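PDB 6IDY: lipase aflb from Neosartorya fumigata, which probably hydrolyses ester bonds of lipids, as expected of a lipase with an alpha/beta-hydrolase fold. Local coordinates for residues K160-G174 and D189-L202. Sequence-based numbering, arbitrary orientation.
Sequences KKPVILVPGTATPAG and DADVVWLNIPQASL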
loop_
_atom_site.group_PDB
_atom_site.type_symbol
_atom_site.label_atom_id
_atom_site.label_comp_id
_atom_site.label_asym_id
_atom_site.label_seq_id
_atom_site.Cartn_x
_atom_site.Cartn_y
_atom_site.Cartn_z
ATOM N N LYS A 160 -18.841 14.554 2.823
ATOM C CA LYS A 160 -17.688 13.824 2.302
ATOM C C LYS A 160 -17.315 12.740 3.291
ATOM O O LYS A 160 -17.096 13.022 4.470
ATOM C CB LYS A 160 -16.494 14.757 2.026
ATOM C CG LYS A 160 -16.828 15.938 1.113
ATOM C CD LYS A 160 -15.635 16.410 0.305
ATOM C CE LYS A 160 -14.750 17.414 1.003
ATOM N NZ LYS A 160 -13.655 17.888 0.116
ATOM N N LYS A 161 -17.294 11.495 2.822
ATOM C CA LYS A 161 -16.963 10.340 3.644
ATOM C C LYS A 161 -15.457 10.332 3.964
ATOM O O LYS A 161 -14.651 10.382 3.038
ATOM C CB LYS A 161 -17.372 9.042 2.912
ATOM C CG LYS A 161 -17.213 7.743 3.712
ATOM C CD LYS A 161 -18.299 7.600 4.755
ATOM C CE LYS A 161 -18.717 6.172 4.927
ATOM N NZ LYS A 161 -19.844 5.815 4.020
ATOM N N PRO A 162 -15.053 10.276 5.255
ATOM C CA PRO A 162 -13.618 10.198 5.564
ATOM C C PRO A 162 -13.026 8.887 5.047
ATOM O O PRO A 162 -13.632 7.832 5.211
ATOM C CB PRO A 162 -13.578 10.285 7.097
ATOM C CG PRO A 162 -14.930 10.854 7.500
ATOM C CD PRO A 162 -15.864 10.260 6.492
ATOM N N VAL A 163 -11.888 8.966 4.351
ATOM C CA VAL A 163 -11.212 7.801 3.775
ATOM C C VAL A 163 -9.786 7.724 4.326
ATOM O O VAL A 163 -8.989 8.646 4.130
ATOM C CB VAL A 163 -11.262 7.759 2.215
ATOM C CG1 VAL A 163 -10.513 6.546 1.665
ATOM C CG2 VAL A 163 -12.700 7.762 1.705
ATOM N N ILE A 164 -9.480 6.623 5.025
ATOM C CA ILE A 164 -8.159 6.398 5.600
ATOM C C ILE A 164 -7.302 5.681 4.574
ATOM O O ILE A 164 -7.629 4.563 4.172
ATOM C CB ILE A 164 -8.221 5.627 6.951
ATOM C CG1 ILE A 164 -9.144 6.362 7.960
ATOM C CG2 ILE A 164 -6.805 5.424 7.525
ATOM C CD1 ILE A 164 -9.679 5.505 9.046
ATOM N N LEU A 165 -6.203 6.329 4.166
ATOM C CA LEU A 165 -5.254 5.773 3.211
ATOM C C LEU A 165 -4.154 5.053 3.974
ATOM O O LEU A 165 -3.393 5.684 4.709
ATOM C CB LEU A 165 -4.689 6.862 2.288
ATOM C CG LEU A 165 -5.699 7.738 1.535
ATOM C CD1 LEU A 165 -4.978 8.818 0.752
ATOM C CD2 LEU A 165 -6.604 6.904 0.611
ATOM N N VAL A 166 -4.123 3.716 3.853
ATOM C CA VAL A 166 -3.179 2.843 4.560
ATOM C C VAL A 166 -2.015 2.486 3.621
ATOM O O VAL A 166 -2.254 1.994 2.522
ATOM C CB VAL A 166 -3.880 1.596 5.188
ATOM C CG1 VAL A 166 -2.898 0.749 5.994
ATOM C CG2 VAL A 166 -5.055 2.011 6.071
ATOM N N PRO A 167 -0.755 2.735 4.035
ATOM C CA PRO A 167 0.381 2.477 3.137
ATOM C C PRO A 167 0.768 1.010 3.024
ATOM O O PRO A 167 0.281 0.180 3.789
ATOM C CB PRO A 167 1.505 3.274 3.794
ATOM C CG PRO A 167 1.197 3.185 5.246
ATOM C CD PRO A 167 -0.299 3.315 5.314
ATOM N N GLY A 168 1.676 0.731 2.091
ATOM C CA GLY A 168 2.229 -0.593 1.869
ATOM C C GLY A 168 3.606 -0.727 2.487
ATOM O O GLY A 168 4.075 0.168 3.198
ATOM N N THR A 169 4.263 -1.850 2.202
ATOM C CA THR A 169 5.589 -2.182 2.717
ATOM C C THR A 169 6.666 -1.190 2.295
ATOM O O THR A 169 6.737 -0.806 1.118
ATOM C CB THR A 169 5.958 -3.609 2.301
ATOM O OG1 THR A 169 4.969 -4.513 2.792
ATOM C CG2 THR A 169 7.332 -4.027 2.784
ATOM N N ALA A 170 7.497 -0.778 3.285
ATOM C CA ALA A 170 8.686 0.065 3.138
ATOM C C ALA A 170 8.442 1.446 2.517
ATOM O O ALA A 170 9.404 2.156 2.219
ATOM C CB ALA A 170 9.738 -0.695 2.341
ATOM N N THR A 171 7.172 1.828 2.315
ATOM C CA THR A 171 6.867 3.089 1.642
ATOM C C THR A 171 5.917 3.951 2.473
ATOM O O THR A 171 4.823 3.489 2.804
ATOM C CB THR A 171 6.371 2.836 0.199
ATOM O OG1 THR A 171 6.946 1.630 -0.319
ATOM C CG2 THR A 171 6.712 3.989 -0.741
ATOM N N PRO A 172 6.332 5.187 2.848
ATOM C CA PRO A 172 5.440 6.055 3.643
ATOM C C PRO A 172 4.173 6.420 2.876
ATOM O O PRO A 172 4.221 6.578 1.660
ATOM C CB PRO A 172 6.292 7.304 3.921
ATOM C CG PRO A 172 7.687 6.919 3.609
ATOM C CD PRO A 172 7.604 5.871 2.547
ATOM N N ALA A 173 3.057 6.565 3.595
ATOM C CA ALA A 173 1.746 6.903 3.045
ATOM C C ALA A 173 1.725 8.205 2.275
ATOM O O ALA A 173 1.211 8.236 1.156
ATOM C CB ALA A 173 0.711 6.947 4.157
ATOM N N GLY A 174 2.281 9.256 2.880
ATOM C CA GLY A 174 2.317 10.599 2.319
ATOM C C GLY A 174 2.815 10.652 0.897
ATOM O O GLY A 174 2.102 11.137 0.016
ATOM N N ASP A 189 -16.967 11.444 -3.210
ATOM C CA ASP A 189 -17.282 12.316 -2.076
ATOM C C ASP A 189 -16.515 11.719 -0.882
ATOM O O ASP A 189 -17.087 11.136 0.047
ATOM C CB ASP A 189 -18.804 12.394 -1.847
ATOM C CG ASP A 189 -19.575 13.042 -2.991
ATOM O OD1 ASP A 189 -19.090 14.055 -3.542
ATOM O OD2 ASP A 189 -20.661 12.533 -3.336
ATOM N N ALA A 190 -15.181 11.822 -0.982
ATOM C CA ALA A 190 -14.192 11.265 -0.079
ATOM C C ALA A 190 -13.283 12.351 0.495
ATOM O O ALA A 190 -12.831 13.240 -0.229
ATOM C CB ALA A 190 -13.360 10.239 -0.830
ATOM N N ASP A 191 -13.007 12.258 1.795
ATOM C CA ASP A 191 -12.160 13.192 2.534
ATOM C C ASP A 191 -10.983 12.390 3.073
ATOM O O ASP A 191 -11.092 11.726 4.105
ATOM C CB ASP A 191 -12.968 13.832 3.673
ATOM C CG ASP A 191 -12.636 15.283 3.935
ATOM O OD1 ASP A 191 -11.530 15.727 3.538
ATOM O OD2 ASP A 191 -13.473 15.973 4.537
ATOM N N VAL A 192 -9.871 12.418 2.340
ATOM C CA VAL A 192 -8.701 11.603 2.643
ATOM C C VAL A 192 -7.895 12.065 3.865
ATOM O O VAL A 192 -7.745 13.257 4.139
ATOM C CB VAL A 192 -7.763 11.393 1.420
ATOM C CG1 VAL A 192 -8.485 10.671 0.278
ATOM C CG2 VAL A 192 -7.130 12.704 0.937
ATOM N N VAL A 193 -7.382 11.071 4.586
ATOM C CA VAL A 193 -6.414 11.183 5.673
ATOM C C VAL A 193 -5.428 10.056 5.387
ATOM O O VAL A 193 -5.813 9.061 4.764
ATOM C CB VAL A 193 -6.988 11.123 7.123
ATOM C CG1 VAL A 193 -7.864 12.330 7.432
ATOM C CG2 VAL A 193 -7.726 9.817 7.403
ATOM N N TRP A 194 -4.171 10.205 5.775
ATOM C CA TRP A 194 -3.266 9.082 5.541
ATOM C C TRP A 194 -2.499 8.716 6.797
ATOM O O TRP A 194 -2.243 9.548 7.665
ATOM C CB TRP A 194 -2.361 9.254 4.316
ATOM C CG TRP A 194 -1.622 10.547 4.238
ATOM C CD1 TRP A 194 -0.388 10.816 4.748
ATOM C CD2 TRP A 194 -2.016 11.712 3.497
ATOM N NE1 TRP A 194 -0.011 12.099 4.422
ATOM C CE2 TRP A 194 -0.989 12.670 3.647
ATOM C CE3 TRP A 194 -3.161 12.058 2.757
ATOM C CZ2 TRP A 194 -1.057 13.942 3.055
ATOM C CZ3 TRP A 194 -3.235 13.317 2.187
ATOM C CH2 TRP A 194 -2.194 14.246 2.340
ATOM N N LEU A 195 -2.200 7.434 6.914
ATOM C CA LEU A 195 -1.542 6.892 8.078
ATOM C C LEU A 195 -0.075 6.626 7.808
ATOM O O LEU A 195 0.260 5.718 7.059
ATOM C CB LEU A 195 -2.294 5.624 8.498
ATOM C CG LEU A 195 -1.867 4.920 9.766
ATOM C CD1 LEU A 195 -2.217 5.744 11.011
ATOM C CD2 LEU A 195 -2.534 3.574 9.835
ATOM N N ASN A 196 0.805 7.431 8.397
ATOM C CA ASN A 196 2.232 7.189 8.234
ATOM C C ASN A 196 2.646 6.221 9.339
ATOM O O ASN A 196 2.818 6.634 10.489
ATOM C CB ASN A 196 3.030 8.490 8.274
ATOM C CG ASN A 196 2.759 9.389 7.095
ATOM O OD1 ASN A 196 2.861 8.980 5.933
ATOM N ND2 ASN A 196 2.412 10.638 7.372
ATOM N N ILE A 197 2.713 4.921 9.005
ATOM C CA ILE A 197 3.095 3.869 9.952
ATOM C C ILE A 197 4.595 3.992 10.266
ATOM O O ILE A 197 5.396 4.009 9.328
ATOM C CB ILE A 197 2.683 2.449 9.455
ATOM C CG1 ILE A 197 1.133 2.341 9.318
ATOM C CG2 ILE A 197 3.255 1.344 10.370
ATOM C CD1 ILE A 197 0.594 1.087 8.570
ATOM N N PRO A 198 4.989 4.141 11.563
ATOM C CA PRO A 198 6.424 4.270 11.896
ATOM C C PRO A 198 7.261 3.098 11.389
ATOM O O PRO A 198 6.783 1.959 11.353
ATOM C CB PRO A 198 6.432 4.356 13.432
ATOM C CG PRO A 198 5.048 4.819 13.796
ATOM C CD PRO A 198 4.151 4.176 12.782
ATOM N N GLN A 199 8.503 3.401 10.950
ATOM C CA GLN A 199 9.471 2.459 10.369
ATOM C C GLN A 199 8.974 1.979 8.991
ATOM O O GLN A 199 9.362 0.907 8.515
ATOM C CB GLN A 199 9.798 1.284 11.335
ATOM C CG GLN A 199 10.641 1.657 12.567
ATOM C CD GLN A 199 9.974 2.604 13.543
ATOM O OE1 GLN A 199 10.308 3.792 13.612
ATOM N NE2 GLN A 199 9.023 2.110 14.319
ATOM N N ALA A 200 8.095 2.794 8.362
ATOM C CA ALA A 200 7.499 2.577 7.041
ATOM C C ALA A 200 6.976 1.149 6.839
ATOM O O ALA A 200 7.349 0.479 5.873
ATOM C CB ALA A 200 8.497 2.965 5.943
ATOM N N SER A 201 6.144 0.665 7.793
ATOM C CA SER A 201 5.519 -0.670 7.755
ATOM C C SER A 201 6.517 -1.852 7.694
ATOM O O SER A 201 6.129 -2.946 7.286
ATOM C CB SER A 201 4.511 -0.761 6.605
ATOM O OG SER A 201 3.603 0.328 6.616
ATOM N N LEU A 202 7.782 -1.640 8.095
ATOM C CA LEU A 202 8.797 -2.707 8.076
ATOM C C LEU A 202 8.877 -3.474 9.392
ATOM O O LEU A 202 9.378 -4.595 9.403
ATOM C CB LEU A 202 10.174 -2.209 7.631
ATOM C CG LEU A 202 10.295 -1.826 6.151
ATOM C CD1 LEU A 202 11.575 -1.095 5.900
ATOM C CD2 LEU A 202 10.188 -3.056 5.236
HETATM O O HOH W 1 1.628 -1.335 5.538
HETATM O O HOH W 2 4.549 2.492 5.281
HETATM O O HOH W 3 3.844 4.881 6.267
#
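Leu165 CB meets Trp194 CB at 3.9 Å on neighbouring parallel strands, 161-166 and 190-195, in a beta-alpha-beta unit of an alpha/beta-hydrolase-like sheet. Six backbone hydrogen bonds join the strands, the first from Lys161 N to Asp189 O and the last from Leu195 N to Leu165 O. On the face with Leu165, its CD1 branch runs obliquely across Val192, 3.9 Å from CB. Val163 CG2 meets Ala190 CB at 3.6 Å. On the other face Ile164 CG1 touches Val193 CG2 at 3.8 Å.

With Trp194 CG between its backbone N and carbonyl carbon (chi1 50°), the indole turns toward the start of helix 173-178, and Gly174 CA lies obliquely to the ring, 3.5 Å from NE1. Ala173 CB fits against Trp194 CB. Asn196 OD1 accepts a hydrogen bond from Gly174 N at 3.1 Å, in the plane of the amide carbonyl. This ties the start of helix 173-178 to the end of the second strand. Asn196 ND2 and Trp194 NE1 both donate to Leu110 O, which holds the amide and the indole to the same carbonyl, outside the two segments.

Beyond the strands, Ser201 OG donates to one water, held by Pro167 O, and accepts from another, held by Thr171 O. These waters bridge the two loops. Leu202 CD2 packs on Ala170 CB at 3.8 Å, and the Leu202 side chain crosses that of Thr169 at about a right angle.

Strand 161-166 also pairs with strand 227-232 on its other edge. Pro162 and Ile197 touch helix 205-223, while helix 414-424 packs on Ala170, Pro172 and Ala200.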